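Local coordinates for protein uracil-DNA glycosylase (Sulfolobus tokodaii str. 7, PDB 4ZBY) that belongs to the uracil-DNA glycosylase superfamily and carries an iron/sulfur cluster together with a bound uracil, at residues A[40-45]-A[122-127]; A[53-58]-A[162-167]; A[148-151]-A[156-159]; A[36-41]-A[108-113]; A[66-69]-A[73-76]. One frame throughout, in Å; residues are numbered along the deposited sequence. Where two conformers were deposited one is given.

In the fold
The five contacts lie in or around one mixed sheet. Interactions 1 and 4 both start from strand 37-41, with centres about 13 Å apart. Interactions 1 and 2 have centres about 9 Å apart, touch each other and both reach uracil; their segments alternate along the chain. Interaction 5 is nested inside the loops closed by interactions 1, 2 and 4, and R75 ties it to interaction 2. Interaction 3, the edge hairpin, comes last to open along the chain and is nested inside the loop closed by interaction 2. It lies about 23 Å from interaction 2, centre to centre, and touches interaction 4. The pocket therefore draws on distant parts of the chain, brought together by the shared sheet.

Interaction 1: residues A[40-45]-A[122-127]; sequences VGEAPG and GRHSTK. With URA (uracil), chain C.
E42 lays its carboxylate over one face of the H124 ring. The two planes are 25° apart, so the groups are stacked. E42 CD is 3.2 Å from H124 ND1, and E42 OE2 is 3.3 Å from H124 CE1. No direct hydrogen bond forms between these side chains. The carboxylate reaches the ring on an extended chain, with CG anti to the backbone N (chi1 176°). A water lies at the edge of the ring, in its plane, 2.8 Å from H124 ND1. The water accepts from H124 N and donates weakly to E42 OE1.

One direct hydrogen bond joins the segments. S125 OG donates to V40 O over 3.0 Å and comes from above the carbonyl plane, 39° out of it. S125 OG also has a weak bond to L121 O. The setting is an alpha/beta fold: strand 37-41 ends beside the start of helix 123-133, which follows the next strand of the sheet, 117-121. G122 is the N-cap of that helix.

Apolar contact is small. V40 CG1 meets S125 CB at 3.8 Å.

In segment 40-45, uracil is bound by backbone donors. E42 N gives a hydrogen bond to uracil O2 at 2.9 Å. A43 N adds a weak bond to uracil O2 at 3.3 Å. G41, with no side chain, lies close to the same oxygen. N82, F55 and H164 complete the site.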
# COMPACT_ATOMS: atom_id res chain seq x y z
N VAL A 40 0.08 -1.15 0.97
CA VAL A 40 0.13 0.22 0.45
C VAL A 40 1.21 0.36 -0.58
O VAL A 40 2.39 0.18 -0.27
CB VAL A 40 0.39 1.26 1.58
CG1 VAL A 40 0.28 2.69 1.05
CG2 VAL A 40 -0.57 1.03 2.75
N GLY A 41 0.81 0.68 -1.81
CA GLY A 41 1.78 0.95 -2.86
C GLY A 41 2.04 2.43 -3.07
O GLY A 41 1.74 3.27 -2.23
N GLU A 42 2.64 2.74 -4.22
CA GLU A 42 3.03 4.10 -4.57
C GLU A 42 1.87 4.92 -5.16
O GLU A 42 1.39 5.89 -4.55
CB GLU A 42 4.18 4.05 -5.58
CG GLU A 42 4.61 5.43 -6.09
CD GLU A 42 5.68 5.36 -7.17
OE1 GLU A 42 6.19 4.25 -7.45
OE2 GLU A 42 6.01 6.43 -7.73
N ALA A 43 1.44 4.53 -6.35
CA ALA A 43 0.38 5.23 -7.07
C ALA A 43 -0.14 4.32 -8.16
O ALA A 43 0.57 3.38 -8.59
CB ALA A 43 0.89 6.58 -7.65
N PRO A 44 -1.36 4.57 -8.63
CA PRO A 44 -1.92 3.81 -9.75
C PRO A 44 -1.05 3.85 -10.99
O PRO A 44 -0.47 4.89 -11.32
CB PRO A 44 -3.25 4.52 -10.04
CG PRO A 44 -3.58 5.26 -8.83
CD PRO A 44 -2.31 5.56 -8.09
N GLY A 45 -0.98 2.73 -11.70
CA GLY A 45 -0.45 2.78 -13.04
C GLY A 45 -1.56 2.87 -14.08
O GLY A 45 -2.69 3.25 -13.78
N GLY A 122 7.43 -0.90 -1.59
CA GLY A 122 8.29 0.03 -2.32
C GLY A 122 8.69 1.24 -1.49
O GLY A 122 8.20 1.44 -0.37
N ARG A 123 9.54 2.09 -2.08
CA ARG A 123 10.18 3.14 -1.32
C ARG A 123 9.27 4.29 -0.96
O ARG A 123 9.47 4.94 0.05
CB ARG A 123 11.39 3.70 -2.09
CG ARG A 123 11.07 4.33 -3.45
CD ARG A 123 12.36 4.78 -4.12
NE ARG A 123 12.16 5.45 -5.42
CZ ARG A 123 12.11 6.78 -5.58
NH1 ARG A 123 12.20 7.59 -4.53
NH2 ARG A 123 11.99 7.30 -6.80
N HIS A 124 8.29 4.61 -1.80
CA HIS A 124 7.47 5.78 -1.53
C HIS A 124 6.55 5.54 -0.35
O HIS A 124 6.45 6.38 0.55
CB HIS A 124 6.66 6.16 -2.76
CG HIS A 124 7.50 6.67 -3.89
ND1 HIS A 124 7.94 5.86 -4.92
CD2 HIS A 124 8.03 7.89 -4.12
CE1 HIS A 124 8.69 6.58 -5.74
NE2 HIS A 124 8.75 7.82 -5.29
N SER A 125 5.88 4.41 -0.36
CA SER A 125 4.93 4.13 0.71
C SER A 125 5.70 3.87 2.00
O SER A 125 5.27 4.29 3.09
CB SER A 125 4.03 2.93 0.35
OG SER A 125 4.83 1.77 0.21
N THR A 126 6.84 3.20 1.89
CA THR A 126 7.65 2.93 3.08
C THR A 126 8.16 4.24 3.68
O THR A 126 8.05 4.46 4.89
CB THR A 126 8.86 2.01 2.76
OG1 THR A 126 8.37 0.76 2.27
CG2 THR A 126 9.71 1.75 4.02
N LYS A 127 8.71 5.11 2.85
CA LYS A 127 9.16 6.40 3.35
C LYS A 127 8.03 7.20 4.00
O LYS A 127 8.25 7.82 5.06
CB LYS A 127 9.81 7.20 2.21
CG LYS A 127 10.39 8.54 2.62
CD LYS A 127 11.08 9.19 1.42
CE LYS A 127 12.06 10.28 1.85
NZ LYS A 127 11.35 11.39 2.53
N1 URA C . 1.80 0.31 -8.64
C2 URA C . 1.42 0.75 -7.42
O2 URA C . 2.18 1.31 -6.65
N3 URA C . 0.11 0.71 -7.15
C4 URA C . -0.86 0.27 -7.98
O4 URA C . -2.01 0.22 -7.58
C5 URA C . -0.43 -0.20 -9.24
C6 URA C . 0.89 -0.18 -9.55
O HOH W 1 7.61 3.11 -4.55

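Interaction 2: residues A[53-58]-A[162-167]; sequences RPFVGA and TYHPAA. With URA (uracil), chain C.
F55 and H164 are brought together by different first torsions. In F55, CG sits beside the backbone N and opposite the carbonyl carbon (chi1 -77°). In H164, CG swings to the far side from the backbone N (chi1 -170°), and the ring end comes nearer to F55 than its backbone does. H164 NE2 then lies at the edge of the F55 ring, 3.7 Å from F55 CE1. The two rings are oblique to each other, with planes 36° apart. P165 CG adds an apolar contact to F55 CE1 at 4.2 Å.

F55 and H164 both line the uracil pocket. Uracil lies over one face of the F55 ring, with uracil N3 3.3 Å from F55 CZ. H164 NE2 donates to uracil O2 over 2.8 Å in a fairly straight bond. F55 N donates to uracil O4 over 2.9 Å. These two bonds hold the two carbonyls that flank uracil N3. A166 N donates to H164 ND1 over 3.0 Å, close to the ring plane. This fixes the rotation of the imidazole and leaves NE2 as the donor to uracil.

The segment 53-58 joins helix 46-51 to helix 58-71, and 162-167 runs from strand 155-162 toward helix 172-190. F55 packs on I80 and N82 of strand 79-82, and both F55 and P165 touch L121 of strand 117-121.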
# COMPACT_ATOMS: atom_id res chain seq x y z
N ARG A 53 -9.15 0.68 -9.87
CA ARG A 53 -8.85 -0.39 -8.91
C ARG A 53 -7.34 -0.46 -8.72
O ARG A 53 -6.62 -0.26 -9.67
CB ARG A 53 -9.35 -1.74 -9.43
CG ARG A 53 -10.77 -1.76 -9.95
CD ARG A 53 -11.12 -3.16 -10.34
NE ARG A 53 -10.73 -4.05 -9.25
CZ ARG A 53 -10.53 -5.36 -9.40
NH1 ARG A 53 -10.71 -5.94 -10.58
NH2 ARG A 53 -10.16 -6.08 -8.35
N PRO A 54 -6.86 -0.76 -7.50
CA PRO A 54 -5.42 -0.83 -7.28
C PRO A 54 -4.84 -2.18 -7.73
O PRO A 54 -5.53 -3.21 -7.70
CB PRO A 54 -5.29 -0.65 -5.76
CG PRO A 54 -6.54 -1.27 -5.24
CD PRO A 54 -7.63 -0.98 -6.25
N PHE A 55 -3.57 -2.15 -8.14
CA PHE A 55 -2.82 -3.37 -8.41
C PHE A 55 -3.60 -4.39 -9.28
O PHE A 55 -3.92 -5.53 -8.85
CB PHE A 55 -2.37 -3.98 -7.06
CG PHE A 55 -1.19 -3.26 -6.44
CD1 PHE A 55 0.07 -3.35 -7.02
CD2 PHE A 55 -1.34 -2.47 -5.31
CE1 PHE A 55 1.16 -2.71 -6.46
CE2 PHE A 55 -0.26 -1.81 -4.76
CZ PHE A 55 0.99 -1.93 -5.32
N VAL A 56 -3.87 -3.99 -10.52
CA VAL A 56 -4.55 -4.88 -11.47
C VAL A 56 -3.76 -5.13 -12.76
O VAL A 56 -4.15 -5.96 -13.58
CB VAL A 56 -5.97 -4.34 -11.86
CG1 VAL A 56 -6.93 -4.53 -10.70
CG2 VAL A 56 -5.94 -2.87 -12.30
N GLY A 57 -2.68 -4.41 -12.93
CA GLY A 57 -1.79 -4.64 -14.06
C GLY A 57 -0.85 -5.80 -13.75
O GLY A 57 -1.09 -6.55 -12.80
N ALA A 58 0.22 -5.94 -14.53
CA ALA A 58 1.17 -7.04 -14.33
C ALA A 58 1.73 -7.10 -12.90
O ALA A 58 1.77 -8.18 -12.28
CB ALA A 58 2.33 -6.92 -15.32
N THR A 162 8.60 -3.97 1.90
CA THR A 162 9.17 -4.86 0.89
C THR A 162 9.49 -4.09 -0.39
O THR A 162 9.17 -2.91 -0.53
CB THR A 162 8.20 -5.99 0.52
OG1 THR A 162 7.18 -5.48 -0.35
CG2 THR A 162 7.54 -6.58 1.77
N TYR A 163 10.14 -4.76 -1.35
CA TYR A 163 10.32 -4.17 -2.66
C TYR A 163 8.95 -4.09 -3.31
O TYR A 163 8.03 -4.79 -2.92
CB TYR A 163 11.29 -4.98 -3.51
CG TYR A 163 12.73 -4.89 -3.08
CD1 TYR A 163 13.29 -3.67 -2.70
CD2 TYR A 163 13.54 -6.01 -3.07
CE1 TYR A 163 14.62 -3.58 -2.31
CE2 TYR A 163 14.88 -5.93 -2.69
CZ TYR A 163 15.40 -4.72 -2.30
OH TYR A 163 16.72 -4.63 -1.91
N HIS A 164 8.81 -3.21 -4.28
CA HIS A 164 7.56 -3.11 -4.99
C HIS A 164 7.44 -4.29 -5.94
O HIS A 164 8.43 -4.71 -6.52
CB HIS A 164 7.52 -1.79 -5.74
CG HIS A 164 6.19 -1.47 -6.32
ND1 HIS A 164 5.71 -2.07 -7.46
CD2 HIS A 164 5.24 -0.59 -5.92
CE1 HIS A 164 4.52 -1.58 -7.74
NE2 HIS A 164 4.21 -0.68 -6.82
N PRO A 165 6.23 -4.81 -6.13
CA PRO A 165 6.06 -5.99 -7.00
C PRO A 165 6.55 -5.77 -8.42
O PRO A 165 7.02 -6.71 -9.05
CB PRO A 165 4.55 -6.21 -7.00
CG PRO A 165 4.09 -5.62 -5.74
CD PRO A 165 4.98 -4.48 -5.41
N ALA A 166 6.40 -4.56 -8.94
CA ALA A 166 6.89 -4.23 -10.27
C ALA A 166 8.38 -4.53 -10.41
O ALA A 166 8.84 -4.92 -11.49
CB ALA A 166 6.60 -2.78 -10.57
N ALA A 167 9.14 -4.40 -9.32
CA ALA A 167 10.58 -4.63 -9.38
C ALA A 167 10.91 -6.11 -9.52
O ALA A 167 12.04 -6.47 -9.87
CB ALA A 167 11.28 -4.05 -8.14
N1 URA C . 1.80 0.31 -8.64
C2 URA C . 1.42 0.75 -7.42
O2 URA C . 2.18 1.31 -6.65
N3 URA C . 0.11 0.71 -7.15
C4 URA C . -0.86 0.27 -7.98
O4 URA C . -2.01 0.22 -7.58
C5 URA C . -0.43 -0.20 -9.24
C6 URA C . 0.89 -0.18 -9.55

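Interaction 3: residues A[148-151]-A[156-159]; sequences YVWK and EIIV
W150 and V159 meet in a beta hairpin, formed by strands 148-152 and 155-162 at one edge of the mixed sheet. The strand axes run at 150° to each other, so the pair is antiparallel. Y148, W150, I157 and V159 share one face. V149, K151, E156 and I158 share the other.

On the first face, W150 has CG anti to the backbone N (chi1 -176°), which puts the six-membered ring of the indole, through CE3, near V159. W150 CE3 lies 4.0 Å from V159 CG2, and the two side chains slant across each other. W150 CB also meets I157 CB at 4.2 Å. The Y148 ring turns its edge to the V159 carbonyl, with CD1 3.6 Å from V159 O in the ring plane. Its hydroxyl bonds to V143 O, and F130 packs edge-to-face with the ring. M133 of helix 123-133 covers this face, touching Y148, W150 and V159.

On the other face, E156 lies across both V149 and K151. V149 CG1 touches E156 CD at 3.7 Å. The K151 chain bends at chi2 (-87°), which carries K151 CE to within 3.1 Å of E156 OE2. The salt bridge itself is long, with K151 NZ 3.8 Å from E156 OE2.

Four backbone hydrogen bonds hold the strands. Y148 pairs with V159 and W150 with I157, two bonds to each pair. W150 N donates to I157 O over 2.7 Å, and I157 N returns a bond of 2.7 Å to W150 O.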
# COMPACT_ATOMS: atom_id res chain seq x y z
N TYR A 148 8.66 -3.52 11.86
CA TYR A 148 8.86 -2.31 12.65
C TYR A 148 7.57 -2.07 13.44
O TYR A 148 6.49 -2.07 12.87
CB TYR A 148 9.19 -1.12 11.75
CG TYR A 148 10.46 -1.30 10.95
CD1 TYR A 148 10.46 -1.99 9.75
CD2 TYR A 148 11.66 -0.76 11.40
CE1 TYR A 148 11.62 -2.16 9.02
CE2 TYR A 148 12.83 -0.92 10.67
CZ TYR A 148 12.81 -1.63 9.48
OH TYR A 148 13.98 -1.78 8.77
N VAL A 149 7.68 -1.90 14.75
CA VAL A 149 6.46 -1.73 15.52
C VAL A 149 6.03 -0.26 15.56
O VAL A 149 6.81 0.62 15.94
CB VAL A 149 6.62 -2.26 16.95
CG1 VAL A 149 5.39 -1.93 17.78
CG2 VAL A 149 6.87 -3.76 16.92
N TRP A 150 4.80 -0.01 15.14
CA TRP A 150 4.24 1.33 15.17
C TRP A 150 3.20 1.39 16.29
O TRP A 150 2.12 0.83 16.16
CB TRP A 150 3.62 1.66 13.82
CG TRP A 150 3.07 3.05 13.64
CD1 TRP A 150 3.22 4.13 14.47
CD2 TRP A 150 2.26 3.49 12.55
NE1 TRP A 150 2.55 5.22 13.95
CE2 TRP A 150 1.96 4.85 12.78
CE3 TRP A 150 1.77 2.87 11.40
CZ2 TRP A 150 1.19 5.60 11.88
CZ3 TRP A 150 0.99 3.61 10.52
CH2 TRP A 150 0.70 4.96 10.77
N LYS A 151 3.54 2.04 17.39
CA LYS A 151 2.53 2.27 18.42
C LYS A 151 1.58 3.33 17.90
O LYS A 151 1.97 4.47 17.64
CB LYS A 151 3.17 2.67 19.75
CG LYS A 151 3.66 1.49 20.52
CD LYS A 151 2.54 0.92 21.38
CE LYS A 151 3.10 -0.07 22.40
NZ LYS A 151 2.11 -0.40 23.48
N GLU A 156 -0.86 -1.55 18.49
CA GLU A 156 0.40 -1.58 17.79
C GLU A 156 0.09 -2.00 16.37
O GLU A 156 -0.79 -2.84 16.15
CB GLU A 156 1.39 -2.57 18.40
CG GLU A 156 1.92 -2.22 19.77
CD GLU A 156 2.96 -3.22 20.24
OE1 GLU A 156 2.99 -4.35 19.70
OE2 GLU A 156 3.75 -2.88 21.15
N ILE A 157 0.81 -1.43 15.41
CA ILE A 157 0.72 -1.88 14.03
C ILE A 157 2.09 -2.35 13.62
O ILE A 157 3.09 -1.69 13.91
CB ILE A 157 0.24 -0.76 13.08
CG1 ILE A 157 -1.21 -0.39 13.41
CG2 ILE A 157 0.35 -1.21 11.61
CD1 ILE A 157 -1.70 0.86 12.72
N ILE A 158 2.16 -3.52 13.00
CA ILE A 158 3.44 -4.03 12.51
C ILE A 158 3.64 -3.55 11.09
O ILE A 158 2.83 -3.86 10.21
CB ILE A 158 3.46 -5.55 12.52
CG1 ILE A 158 3.30 -6.08 13.94
CG2 ILE A 158 4.73 -6.04 11.91
CD1 ILE A 158 2.99 -7.57 13.99
N VAL A 159 4.69 -2.78 10.86
CA VAL A 159 4.96 -2.28 9.52
C VAL A 159 6.06 -3.12 8.89
O VAL A 159 7.12 -3.32 9.48
CB VAL A 159 5.38 -0.79 9.53
CG1 VAL A 159 5.81 -0.33 8.11
CG2 VAL A 159 4.24 0.08 10.04

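Interaction 4: residues A[36-41]-A[108-113]; sequences EIMFVG and RQIDII
M38 makes an apolar strand-to-helix contact with Q109, I110 and I113. It sits in the buried layer between strand 37-41 of the sheet and helix 96-113. That helix also carries C102, part of the iron/sulfur cluster pocket. The short strand and helix segments run at 172° to each other, that is, in opposite directions. Their axes come no closer than 10.8 Å, so side chains must bridge the gap.

Every close side-chain contact across the gap runs through M38. All three of its torsions are close to 180°, with CG anti to the backbone N (chi1 179°), and the chain stands straight out toward the helix. Its methyl end goes in beside I110. M38 CE lies 3.7 Å from I110 CG1, and M38 SD lies 3.9 Å from the same carbon. The two side chains cross at about a right angle. One turn further along the helix, I113 CD1 approaches M38 SD at 4.1 Å. On another side, Q109 CB meets M38 CE, also at 4.1 Å. The sulfur and methyl thus lodge among three side chains of the helix.

No hydrogen bond passes between the segments. Q109 gives only its CB here, and its amide is used elsewhere: NE2 bonds to P28 O and OE1 to K85 NZ. On the reverse face of the strand, F39 packs toward I67 of helix 58-71. Helices on both faces of a mainly parallel sheet make the three-layer alpha/beta/alpha arrangement of the uracil-DNA glycosylase fold.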
# COMPACT_ATOMS: atom_id res chain seq x y z
N GLU A 36 -6.90 -7.60 8.51
CA GLU A 36 -5.70 -7.63 9.36
C GLU A 36 -4.46 -7.17 8.63
O GLU A 36 -3.50 -6.71 9.27
CB GLU A 36 -5.49 -9.02 9.92
CG GLU A 36 -6.53 -9.33 10.97
CD GLU A 36 -6.31 -10.67 11.63
OE1 GLU A 36 -5.39 -11.39 11.20
OE2 GLU A 36 -7.05 -10.99 12.57
N ILE A 37 -4.43 -7.33 7.31
CA ILE A 37 -3.27 -6.88 6.52
C ILE A 37 -3.67 -5.82 5.50
O ILE A 37 -4.59 -5.99 4.70
CB ILE A 37 -2.59 -8.04 5.77
CG1 ILE A 37 -2.34 -9.21 6.72
CG2 ILE A 37 -1.32 -7.53 5.07
CD1 ILE A 37 -1.70 -10.45 6.07
N MET A 38 -2.96 -4.71 5.54
CA MET A 38 -3.22 -3.62 4.63
C MET A 38 -1.96 -3.48 3.76
O MET A 38 -0.84 -3.48 4.28
CB MET A 38 -3.53 -2.35 5.44
CG MET A 38 -3.81 -1.10 4.66
SD MET A 38 -4.36 0.18 5.85
CE MET A 38 -4.58 1.48 4.66
N PHE A 39 -2.14 -3.41 2.44
CA PHE A 39 -1.01 -3.23 1.50
C PHE A 39 -1.06 -1.82 0.97
O PHE A 39 -2.11 -1.34 0.55
CB PHE A 39 -1.12 -4.22 0.33
CG PHE A 39 -1.00 -5.65 0.77
CD1 PHE A 39 0.24 -6.27 0.78
CD2 PHE A 39 -2.10 -6.32 1.23
CE1 PHE A 39 0.37 -7.58 1.23
CE2 PHE A 39 -2.00 -7.64 1.68
CZ PHE A 39 -0.76 -8.26 1.68
N VAL A 40 0.08 -1.15 0.97
CA VAL A 40 0.13 0.22 0.45
C VAL A 40 1.21 0.36 -0.58
O VAL A 40 2.39 0.18 -0.27
CB VAL A 40 0.39 1.26 1.58
CG1 VAL A 40 0.28 2.69 1.05
CG2 VAL A 40 -0.57 1.03 2.75
N GLY A 41 0.81 0.68 -1.81
CA GLY A 41 1.78 0.95 -2.86
C GLY A 41 2.04 2.43 -3.07
O GLY A 41 1.74 3.27 -2.23
N ARG A 108 -6.50 8.50 6.96
CA ARG A 108 -7.88 8.27 7.37
C ARG A 108 -8.26 6.81 7.21
O ARG A 108 -9.01 6.26 8.03
CB ARG A 108 -8.83 9.16 6.58
CG ARG A 108 -8.71 10.62 6.97
CD ARG A 108 -9.43 11.55 5.99
NE ARG A 108 -10.84 11.23 5.83
CZ ARG A 108 -11.62 11.80 4.91
NH1 ARG A 108 -11.10 12.71 4.10
NH2 ARG A 108 -12.90 11.46 4.81
N GLN A 109 -7.72 6.17 6.18
CA GLN A 109 -8.03 4.76 5.92
C GLN A 109 -7.38 3.89 7.00
O GLN A 109 -8.01 2.94 7.52
CB GLN A 109 -7.56 4.34 4.51
CG GLN A 109 -8.39 4.99 3.42
CD GLN A 109 -7.82 4.76 2.03
OE1 GLN A 109 -6.61 4.85 1.83
NE2 GLN A 109 -8.70 4.45 1.07
N ILE A 110 -6.14 4.21 7.33
CA ILE A 110 -5.46 3.51 8.43
C ILE A 110 -6.21 3.71 9.75
O ILE A 110 -6.38 2.76 10.51
CB ILE A 110 -4.00 3.96 8.56
CG1 ILE A 110 -3.22 3.60 7.31
CG2 ILE A 110 -3.35 3.34 9.81
CD1 ILE A 110 -1.84 4.24 7.28
N ASP A 111 -6.66 4.94 10.01
CA ASP A 111 -7.37 5.26 11.25
C ASP A 111 -8.59 4.39 11.45
O ASP A 111 -8.94 4.04 12.59
CB ASP A 111 -7.81 6.73 11.25
CG ASP A 111 -6.70 7.65 11.64
OD1 ASP A 111 -5.62 7.13 11.96
OD2 ASP A 111 -6.91 8.89 11.64
N ILE A 112 -9.24 4.06 10.34
CA ILE A 112 -10.47 3.30 10.39
C ILE A 112 -10.18 1.81 10.44
O ILE A 112 -10.73 1.09 11.27
CB ILE A 112 -11.37 3.61 9.19
CG1 ILE A 112 -12.04 4.98 9.35
CG2 ILE A 112 -12.42 2.52 8.99
CD1 ILE A 112 -12.44 5.61 8.02
N ILE A 113 -9.31 1.34 9.55
CA ILE A 113 -9.03 -0.09 9.48
C ILE A 113 -8.24 -0.62 10.69
O ILE A 113 -8.55 -1.69 11.20
CB ILE A 113 -8.29 -0.40 8.17
CG1 ILE A 113 -9.21 -0.09 6.98
CG2 ILE A 113 -7.92 -1.87 8.12
CD1 ILE A 113 -8.49 -0.00 5.66

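Interaction 5: residues A[66-69]-A[73-76]; sequences MIKE and LERD
The I67 carbonyl takes the N-H of L73; no aromatic ring takes part. L73 N donates to I67 O over 3.0 Å. The bond is nearly straight at hydrogen (168°), but the donor is tilted 35° from the I67 carbonyl plane. L73 O in turn is approached by carbon atoms. K68 CA makes a CH...O contact with L73 O at 3.3 Å, and I67 CG2 is also 3.3 Å from L73 O.

The branch of I67 that touches is CG2, which is anti to the backbone N and meets L73 CB at 3.8 Å. The contact stitches the end of helix 58-71 to the loop that leads into strand 79-82. The helix has a wider pi-type turn at 67-69. Inward, I67 packs on F39 and L73 on I37, both of strand 37-41. F182 of helix 172-190 also touches I67.

The opposite charges of K68 and E74 come together on the exposed side, but the atoms are modelled too close, so the salt bridge is doubtful. The R75 guanidinium bonds to P54 O, F55 O and T64 OG1, and to E30 by a salt bridge.

A backbone hydrogen bond and an apolar contact act on the same two residues. The I67 carbonyl, near the helix end, receives the L73 N-H from six residues on, which probably helps to set the path of the chain out of the helix.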
# COMPACT_ATOMS: atom_id res chain seq x y z
N MET A 66 1.04 -13.62 -4.93
CA MET A 66 1.77 -13.81 -3.67
C MET A 66 0.83 -13.80 -2.49
O MET A 66 0.98 -14.58 -1.55
CB MET A 66 2.85 -12.74 -3.49
CG MET A 66 3.89 -12.80 -4.53
SD MET A 66 5.34 -11.84 -4.06
CE MET A 66 6.36 -12.15 -5.49
N ILE A 67 -0.14 -12.90 -2.51
CA ILE A 67 -1.10 -12.86 -1.42
C ILE A 67 -1.83 -14.21 -1.33
O ILE A 67 -2.01 -14.75 -0.23
CB ILE A 67 -2.10 -11.71 -1.60
CG1 ILE A 67 -1.35 -10.38 -1.38
CG2 ILE A 67 -3.22 -11.82 -0.57
CD1 ILE A 67 -2.20 -9.18 -1.73
N LYS A 68 -2.22 -14.76 -2.47
CA LYS A 68 -2.93 -16.03 -2.49
C LYS A 68 -2.05 -17.21 -2.14
O LYS A 68 -2.39 -18.00 -1.26
CB LYS A 68 -3.58 -16.25 -3.86
CG LYS A 68 -4.21 -17.63 -4.00
CD LYS A 68 -5.34 -17.80 -3.02
CE LYS A 68 -6.09 -19.10 -3.31
NZ LYS A 68 -7.30 -19.21 -2.44
N GLU A 69 -0.91 -17.35 -2.81
CA GLU A 69 -0.11 -18.56 -2.68
C GLU A 69 0.76 -18.58 -1.43
O GLU A 69 1.00 -19.65 -0.87
CB GLU A 69 0.77 -18.74 -3.92
CG GLU A 69 -0.05 -18.87 -5.18
CD GLU A 69 0.79 -19.22 -6.37
OE1 GLU A 69 2.03 -19.26 -6.23
OE2 GLU A 69 0.21 -19.44 -7.46
N LEU A 73 -4.44 -15.84 1.23
CA LEU A 73 -5.58 -14.91 1.30
C LEU A 73 -6.09 -14.48 -0.07
O LEU A 73 -5.33 -14.38 -1.02
CB LEU A 73 -5.22 -13.66 2.09
CG LEU A 73 -4.82 -13.85 3.56
CD1 LEU A 73 -4.12 -12.61 4.02
CD2 LEU A 73 -6.05 -14.15 4.42
N GLU A 74 -7.40 -14.22 -0.15
CA GLU A 74 -7.99 -13.59 -1.32
C GLU A 74 -7.88 -12.07 -1.18
O GLU A 74 -7.76 -11.54 -0.07
CB GLU A 74 -9.46 -13.98 -1.49
CG GLU A 74 -9.72 -15.46 -1.60
CD GLU A 74 -8.87 -16.14 -2.64
OE1 GLU A 74 -8.74 -15.62 -3.77
OE2 GLU A 74 -8.32 -17.22 -2.33
N ARG A 75 -7.95 -11.35 -2.30
CA ARG A 75 -7.91 -9.89 -2.19
C ARG A 75 -9.04 -9.34 -1.32
O ARG A 75 -8.86 -8.34 -0.63
CB ARG A 75 -7.99 -9.23 -3.57
CG ARG A 75 -6.80 -9.48 -4.46
CD ARG A 75 -7.13 -9.05 -5.89
NE ARG A 75 -7.51 -7.64 -6.01
CZ ARG A 75 -6.67 -6.66 -6.38
NH1 ARG A 75 -5.41 -6.93 -6.66
NH2 ARG A 75 -7.11 -5.41 -6.46
N ASP A 76 -10.21 -9.97 -1.36
CA ASP A 76 -11.31 -9.45 -0.57
C ASP A 76 -11.12 -9.64 0.94
O ASP A 76 -11.92 -9.13 1.74
CB ASP A 76 -12.63 -10.11 -1.02
CG ASP A 76 -13.03 -9.68 -2.42
OD1 ASP A 76 -12.75 -8.51 -2.77
OD2 ASP A 76 -13.59 -10.50 -3.18